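Local atomic coordinates of CheQ (Campylobacter jejuni subsp. jejuni, PDB entry 6A51), a protein that controls, together with the regulator CheP, transcription of the core chemotaxis operon cheVAW in this bacterial pathogen. Residues Ser15-Pro20 / Ile52-Gly57; His26-Ala31 / Leu63-Ile68; Ser108-Leu113 / Ile159-Ser164. All coordinates share one frame; numbering follows the deposited sequence.

From the N terminus, strand 15-18 comes first and finds its partner, strand 52-55, only after 33 intervening residues; contact 1 closes that loop. Strand 27-29 starts within it but pairs beyond it with strand 62-64 in contact 2, so the two closures cross along the chain. Both serve one mixed sheet, ordered 15-18, 52-55, 62-64, 27-29, and they touch where L18 CD2 meets Y27 OH at 3.6 Å. Contact 3 follows in series, on the opposite side of the chain's centre. It closes the loop between helix 109-113 and the turn after strand 159-160, with its centre about 28 Å from that of contact 1 and about 33 Å from that of contact 2.

Contact 1: residues Ser15-Pro20 / Ile52-Gly57; sequences SLILPP and IGRYQG
L18 and Y55 share one face of a parallel β-strand pair, and I17 and R54 share the other; strand 15-18 is the outermost strand of the mixed four-stranded sheet at this end. On the R54 side the two side chains run alongside each other and point the same way. With its CG between the backbone N and carbonyl carbon (chi1 51°) and a bend at chi3, R54 lays its guanidinium against I17, whose CD1 sits over one face, 3.6 Å from NH1. NE of R54 bonds to T58 O, and its NH2 makes a weak bond to Q56 O. On the other face the Y55 ring has L18 CD1 above it, offset toward the rim, while L18 CB packs at 3.8 Å from CE1. P19 O lies at the ring's edge, and Y55 OH reaches past the pair to E22 O. Three backbone bonds hold the strands: L16 N to I52 O, R54 N to L16 O, and L18 N to R54 O, the last nearly straight at 168°. Beyond the last of these bonds a water links the two segments, donating to L18 O at 2.6 Å and accepting from Q56 N at 3.0 Å.

Contact 2: residues His26-Ala31 / Leu63-Ile68; sequences HYILNA and LHRNCI
I28 and L63 form an antiparallel hydrogen-bonded pair, with I28 N to L63 O at 3.0 Å and L63 N to I28 O at 2.9 Å, and Y27 and H64 follow as a non-hydrogen-bonded pair. This is the join of strands 27-29 and 62-64 in the mixed four-stranded sheet, strand 27-29 being its outer member. R65 N adds one more bond, to H26 O.

Y27 and H64 point to one face of the sheet and form an aromatic cluster with H26. The H64 ring turns its edge toward the face of Y27 in a T-shaped pair, with centroids 5.0 Å apart and planes at 64°. With chi1 at -165° the H64 ring extends away from its own N, and H26 O comes to lie over one of its faces; H26 CB makes a CH-pi contact with the same ring. The two imidazoles themselves barely overlap.

The I28 and L63 side chains point to the other face. L63 CD1 touches N30 OD1 at 3.5 Å, while N30 ND2 bonds to K41 O and so ties the start of helix 30-37 to the loop beyond it. I28 meets I68 tip to tip, their CD1 atoms 3.9 Å apart, and F33 of helix 30-37 lies against I28, L63 and I68 alike.

R65 reaches back along its partner segment, CG passing H26 O, with its chain extended from CG to NE; L76 of helix 73-77 also packs on this arginine. The guanidinium arrives with I28 CG2 over one face, toward the rim, and NH2 is the nitrogen nearest that methyl, at 3.5 Å.

Contact 3: residues Ser108-Leu113 / Ile159-Ser164; sequences SSIYKL and IKITES
I110 lays its CD1 methyl on the CD1 of I161, 3.5 Å away, the two side chains slanting across each other where the short, weakly bonded helix 109-113 meets the turn of a β-hairpin. That hairpin joins strand 159-160 to strand 165-169 in a three-stranded antiparallel sheet, and S164 on its turn is bonded through the backbone to C147, one half of the C147-C166 disulfide. I161 has CG1 between its backbone N and carbonyl carbon (chi1 62°), a setting that carries CD1 out toward the helix.

One helical turn on, L113 presents a single methyl: its CD1 touches I161 CB at 4.0 Å and I161 O at 3.7 Å. I161 is thus approached by two helix residues spaced three apart, and it also rests on F130, F133 and L134 of helix 127-134. F133 packs on L113 as well, joining the three elements in one apolar patch; I110 extends this patch to L97 and to M165 at the start of the next strand.

S109, near the N-terminal end of the helix, meets the next residue of the turn. Its CB lies 3.5 Å from T162 OG1 and 4.0 Å from T162 CG2, so the methylene carbon rather than the hydroxyl makes the contact. T162 OG1 is turned back to its own backbone, giving a weak bond to I161 O.

Hydrogen bonds between the two segments are absent. Helix and hairpin are joined by apolar contacts of I110 and L113 with I161, plus S109 CB against T162. The chemistry implies a small, mainly van der Waals contact, in which apolar side chains meet without a directed bond between the segments.

Contact 1: residues Ser15-Pro20 / Ile52-Gly57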
loop_
_atom_site.group_PDB
_atom_site.type_symbol
_atom_site.label_atom_id
_atom_site.label_comp_id
_atom_site.label_asym_id
_atom_site.label_seq_id
_atom_site.Cartn_x
_atom_site.Cartn_y
_atom_site.Cartn_z
ATOM N N SER A 15 15.250 -3.110 10.411
ATOM C CA SER A 15 14.789 -1.834 9.857
ATOM C C SER A 15 14.788 -1.982 8.334
ATOM O O SER A 15 15.788 -1.726 7.656
ATOM C CB SER A 15 15.649 -0.672 10.329
ATOM O OG SER A 15 15.212 0.537 9.735
ATOM N N LEU A 16 13.656 -2.413 7.801
ATOM C CA LEU A 16 13.544 -2.770 6.401
ATOM C C LEU A 16 12.893 -1.645 5.616
ATOM O O LEU A 16 12.055 -0.900 6.135
ATOM C CB LEU A 16 12.712 -4.043 6.232
ATOM C CG LEU A 16 13.156 -5.218 7.092
ATOM C CD1 LEU A 16 12.220 -6.391 6.862
ATOM C CD2 LEU A 16 14.620 -5.587 6.807
ATOM N N ILE A 17 13.300 -1.520 4.362
ATOM C CA ILE A 17 12.491 -0.843 3.363
ATOM C C ILE A 17 11.567 -1.880 2.746
ATOM O O ILE A 17 12.015 -2.944 2.297
ATOM C CB ILE A 17 13.363 -0.169 2.296
ATOM C CG1 ILE A 17 14.368 0.762 2.959
ATOM C CG2 ILE A 17 12.496 0.604 1.313
ATOM C CD1 ILE A 17 13.740 1.719 3.887
ATOM N N LEU A 18 10.277 -1.597 2.770
ATOM C CA LEU A 18 9.306 -2.498 2.178
ATOM C C LEU A 18 9.263 -2.239 0.682
ATOM O O LEU A 18 9.044 -1.090 0.272
ATOM C CB LEU A 18 7.937 -2.264 2.777
ATOM C CG LEU A 18 7.928 -2.430 4.282
ATOM C CD1 LEU A 18 6.706 -1.752 4.868
ATOM C CD2 LEU A 18 7.963 -3.916 4.588
ATOM N N PRO A 19 9.496 -3.243 -0.159
ATOM C CA PRO A 19 9.248 -3.079 -1.596
ATOM C C PRO A 19 7.795 -2.709 -1.837
ATOM O O PRO A 19 6.892 -3.233 -1.163
ATOM C CB PRO A 19 9.583 -4.461 -2.174
ATOM C CG PRO A 19 9.405 -5.402 -1.018
ATOM C CD PRO A 19 9.860 -4.624 0.190
ATOM N N PRO A 20 7.524 -1.809 -2.786
ATOM C CA PRO A 20 6.172 -1.237 -2.884
ATOM C C PRO A 20 5.094 -2.252 -3.233
ATOM O O PRO A 20 3.915 -1.966 -3.005
ATOM C CB PRO A 20 6.320 -0.164 -3.973
ATOM C CG PRO A 20 7.500 -0.644 -4.807
ATOM C CD PRO A 20 8.420 -1.331 -3.857
ATOM N N ILE A 52 10.809 -2.620 12.204
ATOM C CA ILE A 52 9.977 -1.620 11.619
ATOM C C ILE A 52 10.156 -1.677 10.139
ATOM O O ILE A 52 11.073 -2.275 9.653
ATOM C CB ILE A 52 10.298 -0.206 12.096
ATOM C CG1 ILE A 52 11.663 0.223 11.637
ATOM C CG2 ILE A 52 10.208 -0.093 13.587
ATOM C CD1 ILE A 52 11.836 1.699 11.681
ATOM N N GLY A 53 9.238 -1.064 9.430
ATOM C CA GLY A 53 9.303 -1.027 7.987
ATOM C C GLY A 53 8.804 0.317 7.523
ATOM O O GLY A 53 8.028 0.984 8.215
ATOM N N ARG A 54 9.265 0.709 6.336
ATOM C CA ARG A 54 8.755 1.892 5.661
ATOM C C ARG A 54 8.886 1.667 4.164
ATOM O O ARG A 54 9.658 0.815 3.716
ATOM C CB ARG A 54 9.506 3.162 6.079
ATOM C CG ARG A 54 11.026 3.005 5.953
ATOM C CD ARG A 54 11.774 4.320 6.150
ATOM N NE ARG A 54 11.697 5.117 4.938
ATOM C CZ ARG A 54 12.744 5.529 4.247
ATOM N NH1 ARG A 54 13.960 5.260 4.671
ATOM N NH2 ARG A 54 12.566 6.252 3.150
ATOM N N TYR A 55 8.108 2.425 3.398
ATOM C CA TYR A 55 8.283 2.500 1.956
ATOM C C TYR A 55 9.286 3.603 1.644
ATOM O O TYR A 55 9.408 4.580 2.389
ATOM C CB TYR A 55 6.950 2.768 1.245
ATOM C CG TYR A 55 5.958 1.645 1.393
ATOM C CD1 TYR A 55 6.104 0.473 0.651
ATOM C CD2 TYR A 55 4.895 1.733 2.292
ATOM C CE1 TYR A 55 5.226 -0.581 0.794
ATOM C CE2 TYR A 55 3.989 0.665 2.444
ATOM C CZ TYR A 55 4.166 -0.478 1.690
ATOM O OH TYR A 55 3.298 -1.535 1.814
ATOM N N GLN A 56 9.998 3.443 0.525
ATOM C CA GLN A 56 11.112 4.334 0.225
ATOM C C GLN A 56 10.676 5.792 0.168
ATOM O O GLN A 56 11.369 6.671 0.692
ATOM C CB GLN A 56 11.769 3.925 -1.085
ATOM C CG GLN A 56 12.760 4.936 -1.599
ATOM C CD GLN A 56 13.415 4.474 -2.878
ATOM O OE1 GLN A 56 13.557 3.268 -3.117
ATOM N NE2 GLN A 56 13.799 5.424 -3.720
ATOM N N GLY A 57 9.529 6.076 -0.444
ATOM C CA GLY A 57 9.208 7.480 -0.630
ATOM C C GLY A 57 8.756 8.220 0.621
ATOM O O GLY A 57 8.696 9.456 0.592
HETATM O O HOH W 1 9.555 1.005 -1.100
#

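Contact 2: residues His26-Ala31 / Leu63-Ile68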
loop_
_atom_site.group_PDB
_atom_site.type_symbol
_atom_site.label_atom_id
_atom_site.label_comp_id
_atom_site.label_asym_id
_atom_site.label_seq_id
_atom_site.Cartn_x
_atom_site.Cartn_y
_atom_site.Cartn_z
ATOM N N HIS A 26 1.653 -8.390 7.844
ATOM C CA HIS A 26 2.343 -8.603 9.101
ATOM C C HIS A 26 2.647 -7.308 9.871
ATOM O O HIS A 26 3.458 -7.359 10.795
ATOM C CB HIS A 26 3.645 -9.358 8.827
ATOM C CG HIS A 26 3.439 -10.669 8.140
ATOM N ND1 HIS A 26 2.417 -11.530 8.481
ATOM C CD2 HIS A 26 4.119 -11.266 7.133
ATOM C CE1 HIS A 26 2.473 -12.601 7.711
ATOM N NE2 HIS A 26 3.496 -12.465 6.883
ATOM N N TYR A 27 2.040 -6.170 9.538
ATOM C CA TYR A 27 2.420 -4.896 10.129
ATOM C C TYR A 27 1.195 -4.136 10.608
ATOM O O TYR A 27 0.087 -4.304 10.092
ATOM C CB TYR A 27 3.176 -3.996 9.134
ATOM C CG TYR A 27 4.562 -4.467 8.764
ATOM C CD1 TYR A 27 4.768 -5.308 7.681
ATOM C CD2 TYR A 27 5.671 -4.052 9.485
ATOM C CE1 TYR A 27 6.042 -5.726 7.324
ATOM C CE2 TYR A 27 6.950 -4.472 9.141
ATOM C CZ TYR A 27 7.133 -5.302 8.056
ATOM O OH TYR A 27 8.412 -5.720 7.722
ATOM N N ILE A 28 1.419 -3.257 11.583
ATOM C CA ILE A 28 0.423 -2.272 11.985
ATOM C C ILE A 28 1.039 -0.886 11.856
ATOM O O ILE A 28 2.260 -0.706 11.876
ATOM C CB ILE A 28 -0.093 -2.491 13.420
ATOM C CG1 ILE A 28 1.054 -2.304 14.409
ATOM C CG2 ILE A 28 -0.717 -3.874 13.567
ATOM C CD1 ILE A 28 0.730 -2.763 15.784
ATOM N N LEU A 29 0.170 0.099 11.717
ATOM C CA LEU A 29 0.608 1.471 11.561
ATOM C C LEU A 29 0.956 2.053 12.932
ATOM O O LEU A 29 0.162 1.966 13.872
ATOM C CB LEU A 29 -0.498 2.262 10.880
ATOM C CG LEU A 29 -0.277 3.715 10.519
ATOM C CD1 LEU A 29 0.594 3.821 9.295
ATOM C CD2 LEU A 29 -1.629 4.350 10.264
ATOM N N ASN A 30 2.155 2.625 13.060
ATOM C CA ASN A 30 2.575 3.142 14.359
ATOM C C ASN A 30 1.688 4.297 14.802
ATOM O O ASN A 30 1.354 4.410 15.986
ATOM C CB ASN A 30 4.041 3.581 14.312
ATOM C CG ASN A 30 4.505 4.223 15.626
ATOM O OD1 ASN A 30 4.482 3.592 16.690
ATOM N ND2 ASN A 30 4.929 5.480 15.552
ATOM N N ALA A 31 1.291 5.154 13.854
ATOM C CA ALA A 31 0.426 6.292 14.154
ATOM C C ALA A 31 -0.841 5.867 14.878
ATOM O O ALA A 31 -1.350 6.596 15.738
ATOM C CB ALA A 31 0.065 7.030 12.863
ATOM N N LEU A 63 5.082 -1.076 12.275
ATOM C CA LEU A 63 5.679 -1.984 13.244
ATOM C C LEU A 63 5.320 -3.413 12.882
ATOM O O LEU A 63 4.157 -3.716 12.602
ATOM C CB LEU A 63 5.202 -1.670 14.661
ATOM C CG LEU A 63 5.466 -0.220 15.085
ATOM C CD1 LEU A 63 4.757 0.143 16.388
ATOM C CD2 LEU A 63 6.956 -0.001 15.184
ATOM N N HIS A 64 6.314 -4.287 12.884
ATOM C CA HIS A 64 6.052 -5.693 12.631
ATOM C C HIS A 64 5.372 -6.294 13.856
ATOM O O HIS A 64 5.801 -6.044 14.991
ATOM C CB HIS A 64 7.361 -6.405 12.300
ATOM C CG HIS A 64 7.181 -7.748 11.675
ATOM N ND1 HIS A 64 6.485 -8.768 12.290
ATOM C CD2 HIS A 64 7.608 -8.241 10.490
ATOM C CE1 HIS A 64 6.490 -9.832 11.508
ATOM N NE2 HIS A 64 7.168 -9.541 10.413
ATOM N N ARG A 65 4.300 -7.076 13.626
ATOM C CA ARG A 65 3.403 -7.477 14.717
ATOM C C ARG A 65 4.099 -8.355 15.741
ATOM O O ARG A 65 3.728 -8.343 16.921
ATOM C CB ARG A 65 2.189 -8.226 14.177
ATOM C CG ARG A 65 1.363 -7.433 13.235
ATOM C CD ARG A 65 0.404 -8.275 12.410
ATOM N NE ARG A 65 -0.731 -7.434 12.098
ATOM C CZ ARG A 65 -1.794 -7.303 12.874
ATOM N NH1 ARG A 65 -1.882 -8.025 13.986
ATOM N NH2 ARG A 65 -2.770 -6.464 12.529
ATOM N N ASN A 66 5.082 -9.137 15.296
ATOM C CA ASN A 66 5.870 -10.033 16.125
ATOM C C ASN A 66 6.640 -9.270 17.202
ATOM O O ASN A 66 6.624 -9.688 18.366
ATOM C CB ASN A 66 6.761 -10.845 15.175
ATOM C CG ASN A 66 7.667 -11.845 15.865
ATOM O OD1 ASN A 66 7.718 -11.939 17.096
ATOM N ND2 ASN A 66 8.363 -12.649 15.049
ATOM N N CYS A 67 7.203 -8.103 16.887
ATOM C CA CYS A 67 7.982 -7.341 17.854
ATOM C C CYS A 67 7.137 -6.591 18.893
ATOM O O CYS A 67 7.718 -5.990 19.805
ATOM C CB CYS A 67 8.909 -6.356 17.121
ATOM S SG CYS A 67 8.238 -4.700 16.721
ATOM N N ILE A 68 5.800 -6.610 18.803
ATOM C CA ILE A 68 4.977 -5.911 19.793
ATOM C C ILE A 68 5.152 -6.556 21.167
ATOM O O ILE A 68 5.226 -7.790 21.291
ATOM C CB ILE A 68 3.499 -5.904 19.355
ATOM C CG1 ILE A 68 3.359 -5.278 17.970
ATOM C CG2 ILE A 68 2.643 -5.075 20.306
ATOM C CD1 ILE A 68 3.760 -3.824 17.935
#

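Contact 3: residues Ser108-Leu113 / Ile159-Ser164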
loop_
_atom_site.group_PDB
_atom_site.type_symbol
_atom_site.label_atom_id
_atom_site.label_comp_id
_atom_site.label_asym_id
_atom_site.label_seq_id
_atom_site.Cartn_x
_atom_site.Cartn_y
_atom_site.Cartn_z
ATOM N N SER A 108 -12.213 9.464 -11.136
ATOM C CA SER A 108 -11.370 8.622 -11.969
ATOM C C SER A 108 -12.016 7.253 -12.138
ATOM O O SER A 108 -12.578 6.704 -11.188
ATOM C CB SER A 108 -9.984 8.489 -11.330
ATOM O OG SER A 108 -9.244 7.414 -11.881
ATOM N N SER A 109 -11.958 6.704 -13.359
ATOM C CA SER A 109 -12.438 5.329 -13.528
ATOM C C SER A 109 -11.570 4.338 -12.753
ATOM O O SER A 109 -12.086 3.361 -12.198
ATOM C CB SER A 109 -12.487 4.942 -15.009
ATOM O OG SER A 109 -13.360 5.765 -15.768
ATOM N N ILE A 110 -10.259 4.583 -12.687
ATOM C CA ILE A 110 -9.369 3.737 -11.900
ATOM C C ILE A 110 -9.797 3.714 -10.437
ATOM O O ILE A 110 -9.846 2.649 -9.810
ATOM C CB ILE A 110 -7.915 4.210 -12.052
ATOM C CG1 ILE A 110 -7.400 3.814 -13.419
ATOM C CG2 ILE A 110 -7.032 3.557 -11.011
ATOM C CD1 ILE A 110 -7.128 2.350 -13.488
ATOM N N TYR A 111 -10.102 4.888 -9.867
ATOM C CA TYR A 111 -10.442 4.944 -8.444
ATOM C C TYR A 111 -11.490 3.901 -8.111
ATOM O O TYR A 111 -11.467 3.254 -7.057
ATOM C CB TYR A 111 -10.958 6.335 -8.081
ATOM C CG TYR A 111 -11.345 6.485 -6.625
ATOM C CD1 TYR A 111 -12.559 5.984 -6.144
ATOM C CD2 TYR A 111 -10.506 7.142 -5.729
ATOM C CE1 TYR A 111 -12.909 6.117 -4.821
ATOM C CE2 TYR A 111 -10.856 7.285 -4.398
ATOM C CZ TYR A 111 -12.060 6.766 -3.955
ATOM O OH TYR A 111 -12.416 6.899 -2.640
ATOM N N LYS A 112 -12.389 3.700 -9.029
ATOM C CA LYS A 112 -13.549 2.882 -8.797
ATOM C C LYS A 112 -13.246 1.392 -8.836
ATOM O O LYS A 112 -13.951 0.613 -8.190
ATOM C CB LYS A 112 -14.569 3.292 -9.837
ATOM C CG LYS A 112 -15.356 2.203 -10.351
ATOM C CD LYS A 112 -16.669 2.388 -9.663
ATOM C CE LYS A 112 -17.741 1.539 -10.282
ATOM N NZ LYS A 112 -18.962 1.440 -9.429
ATOM N N LEU A 113 -12.204 0.986 -9.557
ATOM C CA LEU A 113 -11.721 -0.390 -9.557
ATOM C C LEU A 113 -10.957 -0.774 -8.292
ATOM O O LEU A 113 -10.611 -1.955 -8.134
ATOM C CB LEU A 113 -10.785 -0.601 -10.744
ATOM C CG LEU A 113 -11.380 -0.302 -12.113
ATOM C CD1 LEU A 113 -10.302 -0.449 -13.132
ATOM C CD2 LEU A 113 -12.527 -1.271 -12.426
ATOM N N ILE A 159 -3.417 -5.509 -20.961
ATOM C CA ILE A 159 -4.685 -5.570 -20.240
ATOM C C ILE A 159 -5.286 -4.176 -20.192
ATOM O O ILE A 159 -4.667 -3.232 -19.686
ATOM C CB ILE A 159 -4.504 -6.123 -18.820
ATOM C CG1 ILE A 159 -3.930 -7.532 -18.835
ATOM C CG2 ILE A 159 -5.844 -6.166 -18.106
ATOM C CD1 ILE A 159 -3.337 -7.938 -17.502
ATOM N N LYS A 160 -6.502 -4.038 -20.692
ATOM C CA LYS A 160 -7.168 -2.744 -20.743
ATOM C C LYS A 160 -8.329 -2.755 -19.749
ATOM O O LYS A 160 -9.235 -3.589 -19.857
ATOM C CB LYS A 160 -7.631 -2.433 -22.172
ATOM C CG LYS A 160 -8.243 -1.044 -22.297
ATOM C CD LYS A 160 -8.321 -0.507 -23.728
ATOM C CE LYS A 160 -8.960 0.889 -23.725
ATOM N NZ LYS A 160 -9.346 1.437 -25.069
ATOM N N ILE A 161 -8.288 -1.850 -18.770
ATOM C CA ILE A 161 -9.207 -1.885 -17.637
ATOM C C ILE A 161 -10.153 -0.704 -17.604
ATOM O O ILE A 161 -11.013 -0.642 -16.718
ATOM C CB ILE A 161 -8.438 -1.968 -16.312
ATOM C CG1 ILE A 161 -7.571 -0.716 -16.148
ATOM C CG2 ILE A 161 -7.599 -3.242 -16.268
ATOM C CD1 ILE A 161 -6.703 -0.772 -14.901
ATOM N N THR A 162 -10.032 0.223 -18.548
ATOM C CA THR A 162 -10.741 1.497 -18.563
ATOM C C THR A 162 -10.801 1.934 -20.013
ATOM O O THR A 162 -10.001 1.481 -20.834
ATOM C CB THR A 162 -10.015 2.523 -17.685
ATOM O OG1 THR A 162 -10.462 2.378 -16.333
ATOM C CG2 THR A 162 -10.188 3.962 -18.161
ATOM N N GLU A 163 -11.780 2.778 -20.335
ATOM C CA GLU A 163 -11.841 3.405 -21.652
ATOM C C GLU A 163 -10.459 3.839 -22.138
ATOM O O GLU A 163 -10.142 3.696 -23.319
ATOM C CB GLU A 163 -12.787 4.600 -21.606
ATOM C CG GLU A 163 -13.556 4.812 -22.883
ATOM C CD GLU A 163 -15.000 5.240 -22.634
ATOM O OE1 GLU A 163 -15.919 4.538 -23.139
ATOM O OE2 GLU A 163 -15.211 6.267 -21.937
ATOM N N SER A 164 -9.608 4.305 -21.219
ATOM C CA SER A 164 -8.323 4.894 -21.565
ATOM C C SER A 164 -7.092 4.291 -20.874
ATOM O O SER A 164 -5.974 4.663 -21.248
ATOM C CB SER A 164 -8.351 6.390 -21.235
ATOM O OG SER A 164 -8.601 6.542 -19.840
#